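Local coordinates for periplasmic solute binding protein (Pectobacterium atrosepticum, PDB 4RY1) that probably binds a sugar or related solute in the periplasm and delivers it to an ABC-type importer, at residues Ile171-Arg176 against Gly281-Pro286; Ser117-Tyr122 against Ala348-Ala353; Asp60-Asp65 against Asp77-Leu82. One frame throughout, in Å; residues are numbered along the deposited sequence.

Contact 1: Ile171-Arg176 against Gly281-Pro286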
ATOM      1  N   ILE A 171       9.262   3.684   5.018  1.00 13.41           N
ATOM      2  CA  ILE A 171      10.730   3.758   4.946  1.00 13.84           C
ATOM      3  C   ILE A 171      11.354   2.369   5.086  1.00 12.94           C
ATOM      4  O   ILE A 171      12.394   2.114   4.460  1.00 14.33           O
ATOM      5  CB  ILE A 171      11.333   4.773   5.932  1.00 13.99           C
ATOM      6  CG1 ILE A 171      10.656   6.143   5.794  1.00 15.66           C
ATOM      7  CG2 ILE A 171      12.851   4.885   5.733  1.00 14.75           C
ATOM      8  CD1 ILE A 171      10.711   6.781   4.426  1.00 16.03           C
ATOM      9  N   LEU A 172      10.715   1.467   5.823  1.00 13.37           N
ATOM     10  CA  LEU A 172      11.151   0.054   5.827  1.00 13.70           C
ATOM     11  C   LEU A 172      11.130  -0.497   4.408  1.00 15.94           C
ATOM     12  O   LEU A 172      12.036  -1.202   3.976  1.00 15.87           O
ATOM     13  CB  LEU A 172      10.267  -0.800   6.718  1.00 14.77           C
ATOM     14  CG  LEU A 172      10.582  -2.294   6.730  1.00 14.43           C
ATOM     15  CD1 LEU A 172      11.952  -2.517   7.322  1.00 17.47           C
ATOM     16  CD2 LEU A 172       9.519  -3.028   7.530  1.00 18.33           C
ATOM     17  N   THR A 173      10.071  -0.165   3.683  1.00 13.23           N
ATOM     18  CA  THR A 173       9.883  -0.677   2.332  1.00 14.02           C
ATOM     19  C   THR A 173      10.869  -0.023   1.380  1.00 14.69           C
ATOM     20  O   THR A 173      11.401  -0.656   0.480  1.00 15.35           O
ATOM     21  CB  THR A 173       8.433  -0.455   1.864  1.00 12.92           C
ATOM     22  OG1 THR A 173       7.556  -1.066   2.813  1.00 13.41           O
ATOM     23  CG2 THR A 173       8.217  -1.049   0.508  1.00 13.55           C
ATOM     24  N   LEU A 174      11.122   1.263   1.583  1.00 13.63           N
ATOM     25  CA  LEU A 174      12.135   1.979   0.799  1.00 13.76           C
ATOM     26  C   LEU A 174      13.524   1.312   0.971  1.00 15.21           C
ATOM     27  O   LEU A 174      14.253   1.079   0.001  1.00 16.20           O
ATOM     28  CB  LEU A 174      12.200   3.445   1.217  1.00 16.02           C
ATOM     29  CG  LEU A 174      13.050   4.380   0.343  1.00 15.27           C
ATOM     30  CD1 LEU A 174      12.447   4.586  -1.031  1.00 17.28           C
ATOM     31  CD2 LEU A 174      13.257   5.724   1.029  1.00 16.33           C
ATOM     32  N   GLY A 175      13.842   1.002   2.222  1.00 13.87           N
ATOM     33  CA  GLY A 175      15.075   0.289   2.580  1.00 15.47           C
ATOM     34  C   GLY A 175      15.102  -1.085   1.921  1.00 19.81           C
ATOM     35  O   GLY A 175      16.114  -1.506   1.365  1.00 19.61           O
ATOM     36  N   ARG A 176      13.983  -1.802   2.003  1.00 16.23           N
ATOM     37  CA  ARG A 176      13.861  -3.111   1.340  1.00 16.90           C
ATOM     38  C   ARG A 176      14.147  -3.011  -0.159  1.00 18.26           C
ATOM     39  O   ARG A 176      14.816  -3.892  -0.738  1.00 19.33           O
ATOM     40  CB  ARG A 176      12.466  -3.692   1.554  1.00 18.62           C
ATOM     41  CG  ARG A 176      12.315  -5.066   0.921  1.00 22.76           C
ATOM     42  CD  ARG A 176      11.150  -5.124  -0.017  1.00 24.36           C
ATOM     43  NE  ARG A 176      11.053  -6.354  -0.793  1.00 19.13           N
ATOM     44  CZ  ARG A 176      10.995  -6.390  -2.112  1.00 18.78           C
ATOM     45  NH1 ARG A 176      10.960  -5.272  -2.817  1.00 22.37           N
ATOM     46  NH2 ARG A 176      10.917  -7.559  -2.738  1.00 21.34           N
ATOM     47  N   GLY A 281      13.995  -3.562  -7.781  1.00 17.79           N
ATOM     48  CA  GLY A 281      13.415  -3.290  -6.467  1.00 17.55           C
ATOM     49  C   GLY A 281      11.999  -2.738  -6.545  1.00 19.07           C
ATOM     50  O   GLY A 281      11.479  -2.264  -5.550  1.00 18.52           O
ATOM     51  N   LEU A 282      11.377  -2.818  -7.723  1.00 17.41           N
ATOM     52  CA  LEU A 282       9.992  -2.370  -7.917  1.00 16.05           C
ATOM     53  C   LEU A 282       9.083  -3.169  -7.014  1.00 16.24           C
ATOM     54  O   LEU A 282       9.117  -4.390  -6.995  1.00 17.20           O
ATOM     55  CB  LEU A 282       9.537  -2.554  -9.368  1.00 18.59           C
ATOM     56  CG  LEU A 282       8.121  -2.097  -9.725  1.00 19.43           C
ATOM     57  CD1 LEU A 282       7.997  -0.603  -9.514  1.00 23.57           C
ATOM     58  CD2 LEU A 282       7.721  -2.495 -11.139  1.00 21.93           C
ATOM     59  N   THR A 283       8.276  -2.452  -6.263  1.00 16.11           N
ATOM     60  CA  THR A 283       7.515  -3.052  -5.152  1.00 14.72           C
ATOM     61  C   THR A 283       6.031  -2.869  -5.423  1.00 17.11           C
ATOM     62  O   THR A 283       5.525  -1.752  -5.446  1.00 14.13           O
ATOM     63  CB  THR A 283       7.931  -2.399  -3.831  1.00 17.67           C
ATOM     64  OG1 THR A 283       9.348  -2.584  -3.677  1.00 18.06           O
ATOM     65  CG2 THR A 283       7.206  -3.002  -2.634  1.00 18.29           C
ATOM     66  N   SER A 284       5.365  -3.986  -5.658  1.00 13.79           N
ATOM     67  CA  SER A 284       3.961  -4.013  -6.047  1.00 13.38           C
ATOM     68  C   SER A 284       3.176  -5.075  -5.306  1.00 14.37           C
ATOM     69  O   SER A 284       3.718  -6.108  -4.908  1.00 16.38           O
ATOM     70  CB  SER A 284       3.799  -4.261  -7.549  1.00 15.18           C
ATOM     71  OG  SER A 284       4.581  -3.389  -8.352  1.00 17.72           O
ATOM     72  N   LYS A 285       1.879  -4.814  -5.172  1.00 13.37           N
ATOM     73  CA  LYS A 285       0.947  -5.775  -4.561  1.00 13.29           C
ATOM     74  C   LYS A 285      -0.467  -5.362  -4.895  1.00 12.46           C
ATOM     75  O   LYS A 285      -0.695  -4.258  -5.393  1.00 12.57           O
ATOM     76  CB  LYS A 285       1.088  -5.798  -3.045  1.00 14.38           C
ATOM     77  CG  LYS A 285       0.604  -4.539  -2.342  1.00 13.62           C
ATOM     78  CD  LYS A 285       0.529  -4.707  -0.837  1.00 14.43           C
ATOM     79  CE  LYS A 285      -0.198  -3.552  -0.180  1.00 15.84           C
ATOM     80  NZ  LYS A 285      -0.446  -3.796   1.282  1.00 18.35           N
ATOM     81  N   PRO A 286      -1.443  -6.239  -4.637  1.00 11.22           N
ATOM     82  CA  PRO A 286      -2.828  -5.757  -4.751  1.00 10.93           C
ATOM     83  C   PRO A 286      -3.102  -4.636  -3.790  1.00 12.05           C
ATOM     84  O   PRO A 286      -2.722  -4.729  -2.623  1.00 13.24           O
ATOM     85  CB  PRO A 286      -3.666  -6.982  -4.382  1.00 12.86           C
ATOM     86  CG  PRO A 286      -2.772  -8.154  -4.631  1.00 14.80           C
ATOM     87  CD  PRO A 286      -1.408  -7.647  -4.241  1.00 13.45           C
TER
HETATM   88  O   HOH W   1      10.761  -5.991  -5.454  1.00 24.51           O

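Contact 2: Ser117-Tyr122 against Ala348-Ala353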
ATOM      1  N   SER A 117       1.753   0.030  -6.763  1.00 11.92           N
ATOM      2  CA  SER A 117       3.197   0.027  -6.575  1.00 11.70           C
ATOM      3  C   SER A 117       3.588   1.188  -5.708  1.00 12.04           C
ATOM      4  O   SER A 117       2.918   2.233  -5.721  1.00 12.00           O
ATOM      5  CB  SER A 117       3.923   0.138  -7.913  1.00 13.98           C
ATOM      6  OG  SER A 117       3.550  -0.907  -8.791  1.00 13.80           O
ATOM      7  N   ARG A 118       4.678   1.005  -4.963  1.00 12.56           N
ATOM      8  CA  ARG A 118       5.311   2.118  -4.254  1.00 14.30           C
ATOM      9  C   ARG A 118       6.058   3.009  -5.263  1.00 13.98           C
ATOM     10  O   ARG A 118       6.839   2.515  -6.075  1.00 15.63           O
ATOM     11  CB  ARG A 118       6.338   1.625  -3.231  1.00 15.97           C
ATOM     12  CG  ARG A 118       5.812   0.937  -1.989  1.00 16.03           C
ATOM     13  CD  ARG A 118       5.250   1.930  -0.996  1.00 14.36           C
ATOM     14  NE  ARG A 118       4.855   1.296   0.261  1.00 13.50           N
ATOM     15  CZ  ARG A 118       4.385   1.933   1.320  1.00 12.67           C
ATOM     16  NH1 ARG A 118       4.255   3.247   1.335  1.00 12.79           N
ATOM     17  NH2 ARG A 118       4.001   1.233   2.379  1.00 14.86           N
ATOM     18  N   SER A 119       5.845   4.315  -5.200  1.00 12.06           N
ATOM     19  CA  SER A 119       6.596   5.249  -6.031  1.00 11.76           C
ATOM     20  C   SER A 119       6.681   6.601  -5.331  1.00 13.74           C
ATOM     21  O   SER A 119       5.977   6.870  -4.370  1.00 13.97           O
ATOM     22  CB  SER A 119       6.010   5.321  -7.434  1.00 14.78           C
ATOM     23  OG  SER A 119       4.652   5.725  -7.413  1.00 16.83           O
ATOM     24  N   MET A 120       7.633   7.414  -5.767  1.00 13.78           N
ATOM     25  CA  MET A 120       7.774   8.755  -5.229  0.50 14.83           C
ATOM     26  C   MET A 120       6.772   9.742  -5.815  1.00 14.41           C
ATOM     27  O   MET A 120       6.588   9.826  -7.036  1.00 15.58           O
ATOM     28  CB  MET A 120       9.184   9.263  -5.479  0.50 14.78           C
ATOM     29  CG  MET A 120      10.199   8.584  -4.591  0.50 14.23           C
ATOM     30  SD  MET A 120      10.017   8.918  -2.820  0.50  6.72           S
ATOM     31  CE  MET A 120      11.578   8.213  -2.291  0.50 14.18           C
ATOM     32  N   ILE A 121       6.172  10.525  -4.934  1.00 15.38           N
ATOM     33  CA  ILE A 121       5.315  11.644  -5.285  1.00 15.64           C
ATOM     34  C   ILE A 121       6.043  12.856  -4.693  1.00 15.01           C
ATOM     35  O   ILE A 121       6.350  12.877  -3.509  1.00 15.99           O
ATOM     36  CB  ILE A 121       3.899  11.490  -4.696  1.00 19.56           C
ATOM     37  CG1 ILE A 121       3.257  10.220  -5.241  1.00 21.05           C
ATOM     38  CG2 ILE A 121       3.062  12.725  -4.996  1.00 27.17           C
ATOM     39  CD1 ILE A 121       2.867  10.345  -6.686  1.00 21.05           C
ATOM     40  N   TYR A 122       6.331  13.854  -5.518  1.00 15.75           N
ATOM     41  CA  TYR A 122       7.084  15.018  -5.098  1.00 14.95           C
ATOM     42  C   TYR A 122       6.293  16.292  -5.281  1.00 17.76           C
ATOM     43  O   TYR A 122       5.486  16.409  -6.204  1.00 16.61           O
ATOM     44  CB  TYR A 122       8.382  15.127  -5.898  1.00 16.56           C
ATOM     45  CG  TYR A 122       9.416  14.056  -5.668  1.00 15.06           C
ATOM     46  CD1 TYR A 122       9.875  13.757  -4.379  1.00 15.53           C
ATOM     47  CD2 TYR A 122      10.001  13.374  -6.749  1.00 16.25           C
ATOM     48  CE1 TYR A 122      10.876  12.814  -4.174  1.00 15.95           C
ATOM     49  CE2 TYR A 122      10.998  12.428  -6.547  1.00 16.54           C
ATOM     50  CZ  TYR A 122      11.434  12.136  -5.272  1.00 16.09           C
ATOM     51  OH  TYR A 122      12.449  11.216  -5.058  1.00 18.46           O
ATOM     52  N   ALA A 348      -2.840   7.944 -12.507  1.00 12.79           N
ATOM     53  CA  ALA A 348      -2.587   7.311 -13.792  1.00 13.92           C
ATOM     54  C   ALA A 348      -1.116   7.450 -14.142  1.00 13.82           C
ATOM     55  O   ALA A 348      -0.483   6.529 -14.634  1.00 14.68           O
ATOM     56  CB  ALA A 348      -3.435   7.960 -14.864  1.00 16.44           C
ATOM     57  N   ASN A 349      -0.574   8.627 -13.882  1.00 13.71           N
ATOM     58  CA  ASN A 349       0.833   8.875 -14.218  1.00 15.40           C
ATOM     59  C   ASN A 349       1.790   7.998 -13.374  1.00 13.77           C
ATOM     60  O   ASN A 349       2.740   7.385 -13.887  1.00 14.41           O
ATOM     61  CB  ASN A 349       1.152  10.365 -14.038  1.00 19.36           C
ATOM     62  CG  ASN A 349       0.525  11.234 -15.132  1.00 20.96           C
ATOM     63  OD1 ASN A 349       0.318  10.777 -16.250  1.00 28.69           O
ATOM     64  ND2 ASN A 349       0.226  12.475 -14.804  1.00 28.93           N
ATOM     65  N   ALA A 350       1.515   7.918 -12.072  1.00 13.63           N
ATOM     66  CA  ALA A 350       2.315   7.066 -11.184  1.00 13.67           C
ATOM     67  C   ALA A 350       2.214   5.577 -11.539  1.00 13.23           C
ATOM     68  O   ALA A 350       3.208   4.847 -11.561  1.00 12.68           O
ATOM     69  CB  ALA A 350       1.882   7.285  -9.749  1.00 13.79           C
ATOM     70  N   TYR A 351       0.996   5.146 -11.840  1.00 13.70           N
ATOM     71  CA  TYR A 351       0.751   3.744 -12.209  1.00 13.78           C
ATOM     72  C   TYR A 351       1.453   3.387 -13.532  1.00 13.47           C
ATOM     73  O   TYR A 351       2.131   2.362 -13.628  1.00 13.39           O
ATOM     74  CB  TYR A 351      -0.749   3.492 -12.302  1.00 13.73           C
ATOM     75  CG  TYR A 351      -1.143   2.071 -12.596  1.00 13.41           C
ATOM     76  CD1 TYR A 351      -1.239   1.613 -13.897  1.00 14.52           C
ATOM     77  CD2 TYR A 351      -1.427   1.194 -11.544  1.00 14.66           C
ATOM     78  CE1 TYR A 351      -1.627   0.305 -14.161  1.00 14.48           C
ATOM     79  CE2 TYR A 351      -1.811  -0.096 -11.777  1.00 15.37           C
ATOM     80  CZ  TYR A 351      -1.915  -0.548 -13.066  1.00 15.68           C
ATOM     81  OH  TYR A 351      -2.298  -1.862 -13.214  1.00 19.26           O
ATOM     82  N   ARG A 352       1.325   4.265 -14.522  1.00 14.37           N
ATOM     83  CA  ARG A 352       1.961   4.070 -15.829  1.00 15.88           C
ATOM     84  C   ARG A 352       3.472   4.085 -15.706  1.00 15.49           C
ATOM     85  O   ARG A 352       4.136   3.297 -16.368  1.00 18.66           O
ATOM     86  CB  ARG A 352       1.464   5.090 -16.855  1.00 17.27           C
ATOM     87  CG  ARG A 352       0.037   4.794 -17.299  1.00 18.79           C
ATOM     88  CD  ARG A 352      -0.559   5.888 -18.163  1.00 22.16           C
ATOM     89  NE  ARG A 352      -1.800   5.429 -18.784  1.00 27.79           N
ATOM     90  CZ  ARG A 352      -2.679   6.217 -19.400  1.00 28.31           C
ATOM     91  NH1 ARG A 352      -2.483   7.531 -19.487  1.00 28.82           N
ATOM     92  NH2 ARG A 352      -3.768   5.686 -19.926  1.00 35.09           N
ATOM     93  N   ALA A 353       4.011   4.941 -14.821  1.00 15.30           N
ATOM     94  CA  ALA A 353       5.461   4.974 -14.583  1.00 16.30           C
ATOM     95  C   ALA A 353       5.947   3.658 -13.982  1.00 16.47           C
ATOM     96  O   ALA A 353       6.973   3.095 -14.401  1.00 17.54           O
ATOM     97  CB  ALA A 353       5.845   6.154 -13.706  1.00 18.17           C
TER
HETATM   98  O   HOH W   2       3.295   3.774  -8.814  1.00 15.27           O

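Contact 3: Asp60-Asp65 against Asp77-Leu82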
ATOM      1  N   ASP A  60     -20.920 -11.024   3.571  1.00 13.18           N
ATOM      2  CA  ASP A  60     -20.779 -11.915   2.405  1.00 11.79           C
ATOM      3  C   ASP A  60     -19.597 -11.532   1.515  1.00 10.67           C
ATOM      4  O   ASP A  60     -18.922 -12.397   0.969  1.00 11.90           O
ATOM      5  CB  ASP A  60     -22.059 -11.919   1.574  1.00 12.21           C
ATOM      6  CG  ASP A  60     -23.261 -12.362   2.383  1.00 14.00           C
ATOM      7  OD1 ASP A  60     -23.864 -11.513   3.063  1.00 14.47           O
ATOM      8  OD2 ASP A  60     -23.526 -13.574   2.393  1.00 19.27           O
ATOM      9  N   VAL A  61     -19.443 -10.222   1.323  1.00 11.25           N
ATOM     10  CA  VAL A  61     -18.333  -9.649   0.552  1.00 10.68           C
ATOM     11  C   VAL A  61     -17.543  -8.713   1.453  1.00 10.34           C
ATOM     12  O   VAL A  61     -18.111  -7.814   2.089  1.00 11.47           O
ATOM     13  CB  VAL A  61     -18.802  -8.887  -0.700  1.00 10.37           C
ATOM     14  CG1 VAL A  61     -17.621  -8.258  -1.463  1.00 10.99           C
ATOM     15  CG2 VAL A  61     -19.533  -9.828  -1.625  1.00 12.39           C
ATOM     16  N   MET A  62     -16.229  -8.931   1.498  1.00 10.42           N
ATOM     17  CA  MET A  62     -15.347  -8.105   2.330  1.00 11.57           C
ATOM     18  C   MET A  62     -14.240  -7.501   1.486  1.00 10.37           C
ATOM     19  O   MET A  62     -13.553  -8.215   0.755  1.00 11.80           O
ATOM     20  CB  MET A  62     -14.669  -8.966   3.393  1.00 11.41           C
ATOM     21  CG  MET A  62     -15.614  -9.633   4.388  1.00 12.01           C
ATOM     22  SD  MET A  62     -14.962 -11.186   5.178  1.00  8.92           S
ATOM     23  CE  MET A  62     -15.412 -12.303   3.810  1.00 15.79           C
ATOM     24  N   ARG A  63     -13.987  -6.214   1.664  1.00 10.82           N
ATOM     25  CA  ARG A  63     -12.690  -5.667   1.243  1.00 10.80           C
ATOM     26  C   ARG A  63     -11.637  -6.147   2.254  1.00 11.61           C
ATOM     27  O   ARG A  63     -11.859  -6.062   3.456  1.00 11.87           O
ATOM     28  CB  ARG A  63     -12.685  -4.154   1.182  1.00 10.23           C
ATOM     29  CG  ARG A  63     -11.471  -3.542   0.497  1.00 11.15           C
ATOM     30  CD  ARG A  63     -11.386  -2.050   0.756  1.00 11.62           C
ATOM     31  NE  ARG A  63     -10.186  -1.439   0.186  1.00 13.58           N
ATOM     32  CZ  ARG A  63     -10.149  -0.694  -0.917  1.00 15.10           C
ATOM     33  NH1 ARG A  63     -11.253  -0.463  -1.603  1.00 15.09           N
ATOM     34  NH2 ARG A  63      -8.980  -0.184  -1.301  1.00 18.41           N
ATOM     35  N   ILE A  64     -10.519  -6.648   1.750  1.00 10.58           N
ATOM     36  CA  ILE A  64      -9.428  -7.080   2.588  1.00 11.05           C
ATOM     37  C   ILE A  64      -8.110  -6.624   1.987  1.00 11.33           C
ATOM     38  O   ILE A  64      -8.005  -6.411   0.783  1.00 11.98           O
ATOM     39  CB  ILE A  64      -9.390  -8.600   2.800  1.00 13.35           C
ATOM     40  CG1 ILE A  64      -9.222  -9.344   1.473  1.00 13.62           C
ATOM     41  CG2 ILE A  64     -10.613  -9.090   3.577  1.00 15.70           C
ATOM     42  CD1 ILE A  64      -8.891 -10.815   1.654  1.00 17.48           C
ATOM     43  N   ASP A  65      -7.118  -6.419   2.832  1.00 12.02           N
ATOM     44  CA  ASP A  65      -5.759  -6.207   2.375  1.00 12.55           C
ATOM     45  C   ASP A  65      -5.106  -7.554   2.039  1.00 12.41           C
ATOM     46  O   ASP A  65      -5.319  -8.565   2.727  1.00 12.26           O
ATOM     47  CB  ASP A  65      -4.943  -5.418   3.414  1.00 13.16           C
ATOM     48  CG  ASP A  65      -4.572  -3.991   2.979  1.00 22.51           C
ATOM     49  OD1 ASP A  65      -4.879  -3.523   1.864  1.00 19.69           O
ATOM     50  OD2 ASP A  65      -3.957  -3.306   3.801  1.00 28.32           O
ATOM     51  N   ASP A  77      -9.195 -20.317   8.412  1.00 17.17           N
ATOM     52  CA  ASP A  77     -10.182 -21.130   7.706  1.00 21.37           C
ATOM     53  C   ASP A  77     -10.228 -20.833   6.216  1.00 18.73           C
ATOM     54  O   ASP A  77     -10.750 -21.629   5.450  1.00 20.60           O
ATOM     55  CB  ASP A  77     -11.593 -20.878   8.241  1.00 21.77           C
ATOM     56  CG  ASP A  77     -11.767 -21.276   9.692  1.00 34.64           C
ATOM     57  OD1 ASP A  77     -11.056 -22.189  10.169  1.00 36.01           O
ATOM     58  OD2 ASP A  77     -12.662 -20.698  10.362  1.00 58.04           O
ATOM     59  N   GLY A  78      -9.711 -19.678   5.811  1.00 15.72           N
ATOM     60  CA  GLY A  78      -9.804 -19.262   4.429  1.00 17.13           C
ATOM     61  C   GLY A  78     -11.161 -18.692   4.086  1.00 16.92           C
ATOM     62  O   GLY A  78     -12.119 -18.724   4.864  1.00 18.42           O
ATOM     63  N   PHE A  79     -11.200 -18.146   2.894  1.00 13.63           N
ATOM     64  CA  PHE A  79     -12.393 -17.576   2.320  1.00 13.28           C
ATOM     65  C   PHE A  79     -13.020 -18.539   1.315  1.00 14.22           C
ATOM     66  O   PHE A  79     -12.452 -19.609   0.980  1.00 15.53           O
ATOM     67  CB  PHE A  79     -12.050 -16.213   1.713  1.00 13.31           C
ATOM     68  CG  PHE A  79     -11.616 -15.199   2.739  1.00 12.24           C
ATOM     69  CD1 PHE A  79     -12.503 -14.735   3.712  1.00 14.87           C
ATOM     70  CD2 PHE A  79     -10.310 -14.748   2.792  1.00 14.14           C
ATOM     71  CE1 PHE A  79     -12.106 -13.829   4.672  1.00 15.08           C
ATOM     72  CE2 PHE A  79      -9.921 -13.823   3.754  1.00 14.56           C
ATOM     73  CZ  PHE A  79     -10.821 -13.359   4.689  1.00 14.64           C
ATOM     74  N   TYR A  80     -14.201 -18.173   0.827  1.00 12.28           N
ATOM     75  CA  TYR A  80     -14.807 -18.929  -0.247  1.00 13.52           C
ATOM     76  C   TYR A  80     -13.877 -18.944  -1.468  1.00 14.24           C
ATOM     77  O   TYR A  80     -13.369 -17.891  -1.888  1.00 15.02           O
ATOM     78  CB  TYR A  80     -16.160 -18.336  -0.586  1.00 13.27           C
ATOM     79  CG  TYR A  80     -16.903 -19.020  -1.705  1.00 12.80           C
ATOM     80  CD1 TYR A  80     -17.827 -20.022  -1.433  1.00 15.36           C
ATOM     81  CD2 TYR A  80     -16.746 -18.613  -3.039  1.00 15.24           C
ATOM     82  CE1 TYR A  80     -18.548 -20.632  -2.446  1.00 15.76           C
ATOM     83  CE2 TYR A  80     -17.446 -19.225  -4.049  1.00 15.87           C
ATOM     84  CZ  TYR A  80     -18.357 -20.227  -3.751  1.00 16.01           C
ATOM     85  OH  TYR A  80     -19.056 -20.785  -4.800  1.00 17.99           O
ATOM     86  N   ASP A  81     -13.681 -20.124  -2.039  1.00 14.19           N
ATOM     87  CA  ASP A  81     -12.774 -20.281  -3.178  1.00 13.53           C
ATOM     88  C   ASP A  81     -13.384 -19.684  -4.446  1.00 14.11           C
ATOM     89  O   ASP A  81     -14.298 -20.251  -5.058  1.00 14.14           O
ATOM     90  CB  ASP A  81     -12.466 -21.756  -3.380  1.00 14.20           C
ATOM     91  CG  ASP A  81     -11.533 -22.032  -4.530  1.00 16.02           C
ATOM     92  OD1 ASP A  81     -11.023 -21.092  -5.180  1.00 15.32           O
ATOM     93  OD2 ASP A  81     -11.330 -23.246  -4.789  1.00 19.77           O
ATOM     94  N   LEU A  82     -12.847 -18.536  -4.856  1.00 12.76           N
ATOM     95  CA  LEU A  82     -13.400 -17.808  -6.011  1.00 12.85           C
ATOM     96  C   LEU A  82     -13.272 -18.533  -7.349  1.00 13.82           C
ATOM     97  O   LEU A  82     -13.995 -18.213  -8.286  1.00 14.86           O
ATOM     98  CB  LEU A  82     -12.778 -16.428  -6.138  1.00 12.91           C
ATOM     99  CG  LEU A  82     -12.982 -15.486  -4.946  1.00 12.28           C
ATOM    100  CD1 LEU A  82     -12.363 -14.139  -5.269  1.00 12.54           C
ATOM    101  CD2 LEU A  82     -14.438 -15.278  -4.586  1.00 13.01           C
TER

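Contact 1: Ile171-Arg176 against Gly281-Pro286
The polar half of this contact joins R176, on helix 169-183, to the turn G281-T283. A water, lying in the plane of the guanidinium at its edge, accepts a hydrogen bond from R176 NH1 at 2.7 Å and donates one to L282 O at 2.8 Å, so the arginine reaches the turn through one bridging molecule. T283 OG1 stands 3.3 Å from R176 NH1, oblique to the guanidinium, and gives its own hydrogen bond to G281 O at 2.9 Å, with a C=O...donor angle of 144°. The guanidinium is held from other sides as well: D186 forms a salt bridge with R176 NE, and the carbonyls of V362 and A363 accept from R176 NH2, which should fix its rotation.

G281 and T283 lead into strand 284-292, which pairs with strand 107-123 in the large mixed sheet of this periplasmic-binding-protein fold; helix 169-183 packs beside that sheet.

The apolar half is a single methyl pair, T173 CG2 against T283 CG2 at 3.8 Å. In both threonines CG2 lies anti to the backbone N, which leaves OG1 beside that nitrogen (chi1 -56° in T173). T173 OG1 is turned back into its own helix, bonded to L169 O, while T283 packs also on W249.

Contact 2: Ser117-Tyr122 against Ala348-Ala353
S119 and I121, alternate residues of strand 107-123, both meet the methyl group of A350 on helix 346-356. In the segment 117-122, S117 OG is hydrogen-bonded to S284 OG of the neighbouring strand. R118 turns to the other side of the sheet, where it rests on T173 and makes a cation-pi contact with W249. At S119 the strand is nearest the helix, the CA atoms of S119 and A350 being 6.9 Å apart. S119 OG sits between the backbone N and the carbonyl carbon (chi1 59°), a position from which it touches A350 CB at 3.9 Å. The same hydroxyl is hydrogen-bonded to a water at 2.8 Å, and that water makes a weak hydrogen bond to A350 O at 3.0 Å, at most a loose bridge between strand and helix. Beyond M120, modelled in two conformers on the helix 169-183 side, I121 extends its CD1 to within 4.4 Å of A350 CB, a looser apolar contact shared with I253 and L266. The small alanine probably allows the close approach at S119; A350 also touches T268 and I253. This is the alpha/beta layering of a periplasmic-binding-protein fold, with helices covering both faces of a central sheet.

Contact 3: Asp60-Asp65 against Asp77-Leu82
The ring of F79 meets two side chains of strand 61-64, M62 at CE1 and I64 at CE2, both obliquely. M62 CE approaches F79 CE1 at 3.7 Å, and M62 SD lies 3.9 Å from the same carbon. The sulfur is 5.1 Å from the ring centroid and 62° off the ring normal, a Met-aromatic contact. I64 CD1 touches F79 CE2 at 3.8 Å, its side chain and that of F79 coming from opposite directions.

The bend of the methionine at its last torsion (chi3 -83°) swings CE back to the ring beside the sulfur. I64 holds CG1 between the backbone N and the carbonyl carbon (chi1 61°); this torsion together with the extended outer chain places CD1 against the phenylalanine.

M62 and I64 both point to the F79 side because they alternate with V61 and R63 along the strand. Backbone bonds fix that strand between its neighbours: V61 and R63 pair with strand 3-10, whereas M62 bonds to A291 of strand 284-292. F79 belongs to the loop between helices 69-74 and 86-89, and its ring also packs on Q109 of strand 107-123. Close by, D81 OD1 accepts from the backbone N of L108 and N83, tying the loop down just after the ring.

With carbon and sulfur alone meeting across it, the contact probably rests on dispersion and burial of apolar surface, with little directional preference.

Overall arrangement
All three contacts involve buried residues and reach the same mixed sheet, but they differ in place and chemistry. Contacts 1 and 2 adjoin because strands 284-292 and 107-123 are neighbours: T283 O and R118 N probably form a backbone hydrogen bond. Each sets a helix against the sheet; a water bridges contact 1, which adds a charged arginine, while that of contact 2, beside a small alanine, is only weakly held. The centre of contact 1 lies about 9 Å from the chain's centre and that of contact 3 about 19 Å. Strand 61-64 neighbours 284-292, so contact 3 reaches contact 1 through the sheet without touching it, joining strand to loop by wholly apolar and sulfur-aromatic contacts.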